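YcaO (Methanopyrus kandleri, PDB 6CIB) binds adenine nucleotide and magnesium and probably activates peptide backbone amides with ATP for conversion to thioamides. Local coordinates at residues Y60-G65 and V252-S257. Residues are numbered along the deposited sequence; the frame is centred on the assembly and turned at random.
Sequences YHAGKG and VAQGLS. With ADP (adenosine-5'-diphosphate), chain G.
The flat carboxamide of Gln-254 is caught between two aliphatic groups: the methyl of Ala-62 stands obliquely over one face, its CB 3.8 Å from Gln-254 CD, and the methylenes of Lys-64 lie against the opposite face, where Lys-64 CD comes to 3.7 Å from that same Gln-254 CD. One end of the amide points at the peptide between Ala-62 and Gly-63. The two long side chains cross at about a right angle.

Strand 60-64 and helix 252-257 run at 139° to each other, with axes 8.7 Å apart at closest, and Gln-254 bridges that distance. Its CG is anti to the backbone N (chi1 -176°) and the chain stays extended beyond it, which carries the amide out to the strand. Alternation along the strand directs Ala-62 and Lys-64 at this helix, while His-61 packs on helix 68-85 from the other side.

Lys-64 bends at chi2 (-70°), and its far end passes the glutamine to reach the nucleotide. There Lys-64 NZ donates a 2.7 Å hydrogen bond to O2A of the ADP alpha-phosphate. Ser-74 OG holds both the backbone N of Lys-64 and the ADP, tying the end of the strand to the ligand.

Helix 241-260 therefore meets the nucleotide pocket through the carbon stem of a ligand-binding lysine. Work is divided along that side chain: its methylenes pack on the Gln-254 amide, while its amine bonds to the alpha-phosphate and probably offsets some of the phosphate charge.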
ATOM      1  N   TYR A  60     -14.839   6.801   5.288  1.00 39.19           N
ATOM      2  CA  TYR A  60     -14.701   5.431   5.774  1.00 39.22           C
ATOM      3  C   TYR A  60     -13.282   4.929   5.547  1.00 38.37           C
ATOM      4  O   TYR A  60     -12.737   5.068   4.452  1.00 37.91           O
ATOM      5  CB  TYR A  60     -15.714   4.491   5.109  1.00 40.42           C
ATOM      6  CG  TYR A  60     -17.133   4.701   5.579  1.00 42.51           C
ATOM      7  CD1 TYR A  60     -17.593   4.116   6.765  1.00 42.18           C
ATOM      8  CD2 TYR A  60     -18.023   5.498   4.843  1.00 43.88           C
ATOM      9  CE1 TYR A  60     -18.894   4.319   7.208  1.00 43.60           C
ATOM     10  CE2 TYR A  60     -19.334   5.698   5.270  1.00 44.50           C
ATOM     11  CZ  TYR A  60     -19.764   5.110   6.449  1.00 44.87           C
ATOM     12  OH  TYR A  60     -21.059   5.307   6.873  1.00 46.00           O
ATOM     13  N   HIS A  61     -12.680   4.381   6.599  1.00 36.70           N
ATOM     14  CA  HIS A  61     -11.365   3.741   6.512  1.00 35.22           C
ATOM     15  C   HIS A  61     -11.483   2.325   7.051  1.00 34.40           C
ATOM     16  O   HIS A  61     -12.325   2.044   7.912  1.00 33.62           O
ATOM     17  CB  HIS A  61     -10.300   4.518   7.293  1.00 37.06           C
ATOM     18  CG  HIS A  61     -10.246   5.979   6.961  1.00 40.81           C
ATOM     19  ND1 HIS A  61      -9.820   6.454   5.737  1.00 40.67           N
ATOM     20  CD2 HIS A  61     -10.567   7.072   7.697  1.00 40.96           C
ATOM     21  CE1 HIS A  61      -9.883   7.774   5.735  1.00 41.99           C
ATOM     22  NE2 HIS A  61     -10.328   8.175   6.913  1.00 41.74           N
ATOM     23  N   ALA A  62     -10.644   1.435   6.532  1.00 32.22           N
ATOM     24  CA  ALA A  62     -10.663   0.042   6.941  1.00 31.21           C
ATOM     25  C   ALA A  62      -9.296  -0.434   7.403  1.00 30.74           C
ATOM     26  O   ALA A  62      -8.255   0.079   6.967  1.00 29.98           O
ATOM     27  CB  ALA A  62     -11.203  -0.843   5.825  1.00 32.17           C
ATOM     28  N   GLY A  63      -9.326  -1.401   8.315  1.00 28.47           N
ATOM     29  CA  GLY A  63      -8.153  -2.150   8.732  1.00 26.59           C
ATOM     30  C   GLY A  63      -8.485  -3.622   8.720  1.00 26.21           C
ATOM     31  O   GLY A  63      -9.656  -4.010   8.618  1.00 25.86           O
ATOM     32  N   LYS A  64      -7.449  -4.445   8.814  1.00 25.40           N
ATOM     33  CA  LYS A  64      -7.594  -5.888   8.778  1.00 25.92           C
ATOM     34  C   LYS A  64      -6.333  -6.519   9.313  1.00 25.53           C
ATOM     35  O   LYS A  64      -5.325  -5.829   9.503  1.00 26.20           O
ATOM     36  CB  LYS A  64      -7.919  -6.395   7.353  1.00 26.97           C
ATOM     37  CG  LYS A  64      -6.762  -6.469   6.354  1.00 26.59           C
ATOM     38  CD  LYS A  64      -6.277  -5.102   5.918  1.00 28.17           C
ATOM     39  CE  LYS A  64      -5.420  -5.181   4.665  1.00 28.90           C
ATOM     40  NZ  LYS A  64      -4.573  -3.958   4.569  1.00 29.37           N
ATOM     41  N   GLY A  65      -6.391  -7.831   9.543  1.00 25.54           N
ATOM     42  CA  GLY A  65      -5.256  -8.586  10.082  1.00 25.03           C
ATOM     43  C   GLY A  65      -5.628 -10.042  10.276  1.00 26.15           C
ATOM     44  O   GLY A  65      -6.783 -10.431  10.068  1.00 25.72           O
ATOM     45  N   VAL A 252      -8.165  -8.814  -0.048  1.00 27.83           N
ATOM     46  CA  VAL A 252      -9.408  -9.418  -0.558  1.00 26.98           C
ATOM     47  C   VAL A 252     -10.501  -9.417   0.522  1.00 26.68           C
ATOM     48  O   VAL A 252     -11.605  -8.933   0.280  1.00 26.97           O
ATOM     49  CB  VAL A 252      -9.158 -10.831  -1.123  1.00 26.95           C
ATOM     50  CG1 VAL A 252     -10.465 -11.576  -1.358  1.00 26.43           C
ATOM     51  CG2 VAL A 252      -8.363 -10.747  -2.417  1.00 26.43           C
ATOM     52  N   ALA A 253     -10.180  -9.921   1.715  1.00 26.90           N
ATOM     53  CA  ALA A 253     -11.150  -9.929   2.823  1.00 26.91           C
ATOM     54  C   ALA A 253     -11.659  -8.517   3.128  1.00 26.33           C
ATOM     55  O   ALA A 253     -12.856  -8.319   3.281  1.00 26.34           O
ATOM     56  CB  ALA A 253     -10.545 -10.568   4.067  1.00 26.48           C
ATOM     57  N   GLN A 254     -10.739  -7.551   3.200  1.00 26.77           N
ATOM     58  CA  GLN A 254     -11.077  -6.143   3.364  1.00 28.74           C
ATOM     59  C   GLN A 254     -12.020  -5.644   2.259  1.00 28.94           C
ATOM     60  O   GLN A 254     -13.030  -4.980   2.549  1.00 27.37           O
ATOM     61  CB  GLN A 254      -9.807  -5.299   3.395  1.00 30.26           C
ATOM     62  CG  GLN A 254     -10.031  -3.816   3.666  1.00 32.82           C
ATOM     63  CD  GLN A 254      -8.728  -3.090   3.933  1.00 35.51           C
ATOM     64  OE1 GLN A 254      -8.445  -2.695   5.065  1.00 38.69           O
ATOM     65  NE2 GLN A 254      -7.913  -2.948   2.907  1.00 36.55           N
ATOM     66  N   GLY A 255     -11.683  -5.981   1.011  1.00 27.81           N
ATOM     67  CA  GLY A 255     -12.499  -5.639  -0.157  1.00 29.06           C
ATOM     68  C   GLY A 255     -13.919  -6.174  -0.052  1.00 29.27           C
ATOM     69  O   GLY A 255     -14.876  -5.447  -0.318  1.00 30.92           O
ATOM     70  N   LEU A 256     -14.049  -7.435   0.365  1.00 28.24           N
ATOM     71  CA  LEU A 256     -15.358  -8.070   0.528  1.00 27.69           C
ATOM     72  C   LEU A 256     -16.191  -7.460   1.633  1.00 27.69           C
ATOM     73  O   LEU A 256     -17.409  -7.299   1.471  1.00 28.14           O
ATOM     74  CB  LEU A 256     -15.226  -9.585   0.719  1.00 27.20           C
ATOM     75  CG  LEU A 256     -14.645 -10.352  -0.474  1.00 27.57           C
ATOM     76  CD1 LEU A 256     -14.273 -11.775  -0.091  1.00 26.50           C
ATOM     77  CD2 LEU A 256     -15.608 -10.327  -1.651  1.00 28.34           C
ATOM     78  N   SER A 257     -15.541  -7.107   2.744  1.00 27.21           N
ATOM     79  CA  SER A 257     -16.199  -6.384   3.830  1.00 28.63           C
ATOM     80  C   SER A 257     -16.787  -5.062   3.334  1.00 31.14           C
ATOM     81  O   SER A 257     -17.952  -4.759   3.617  1.00 31.70           O
ATOM     82  CB  SER A 257     -15.233  -6.144   4.995  1.00 28.03           C
ATOM     83  OG  SER A 257     -15.788  -5.239   5.933  1.00 27.66           O
TER
HETATM   84  PB  ADP G 401      -1.650  -1.305   4.340  1.00 48.27           P
HETATM   85  O1B ADP G 401      -0.479  -0.423   4.721  1.00 47.80           O
HETATM   86  O2B ADP G 401      -1.396  -2.203   3.145  1.00 51.35           O
HETATM   87  O3B ADP G 401      -2.991  -0.611   4.306  1.00 47.98           O
HETATM   88  PA  ADP G 401      -2.401  -2.361   6.937  1.00 35.77           P
HETATM   89  O1A ADP G 401      -1.753  -3.495   7.683  1.00 38.83           O
HETATM   90  O2A ADP G 401      -3.892  -2.439   6.746  1.00 36.77           O
HETATM   91  O3A ADP G 401      -1.668  -2.400   5.520  1.00 43.46           O
HETATM   92  O5' ADP G 401      -1.990  -0.989   7.666  1.00 34.06           O
HETATM   93  C5' ADP G 401      -2.718   0.252   7.633  1.00 32.69           C
HETATM   94  C4' ADP G 401      -1.867   1.354   8.290  1.00 32.14           C
HETATM   95  O4' ADP G 401      -1.565   0.997   9.648  1.00 32.12           O
HETATM   96  C3' ADP G 401      -0.501   1.552   7.625  1.00 31.59           C
HETATM   97  O3' ADP G 401      -0.075   2.920   7.782  1.00 30.75           O
HETATM   98  C2' ADP G 401       0.418   0.649   8.426  1.00 30.68           C
HETATM   99  O2' ADP G 401       1.787   1.036   8.333  1.00 30.03           O
HETATM  100  C1' ADP G 401      -0.152   0.795   9.833  1.00 30.41           C
HETATM  101  N9  ADP G 401       0.047  -0.405  10.678  1.00 30.40           N
HETATM  102  C8  ADP G 401      -0.473  -1.623  10.439  1.00 30.89           C
HETATM  103  N7  ADP G 401      -0.100  -2.502  11.397  1.00 30.60           N
HETATM  104  C5  ADP G 401       0.652  -1.841  12.284  1.00 30.09           C
HETATM  105  C6  ADP G 401       1.354  -2.191  13.541  1.00 29.63           C
HETATM  106  N6  ADP G 401       1.297  -3.453  14.029  1.00 28.92           N
HETATM  107  N1  ADP G 401       2.047  -1.206  14.165  1.00 30.61           N
HETATM  108  C2  ADP G 401       2.107   0.059  13.682  1.00 30.88           C
HETATM  109  N3  ADP G 401       1.484   0.443  12.545  1.00 30.55           N
HETATM  110  C4  ADP G 401       0.751  -0.451  11.814  1.00 30.28           C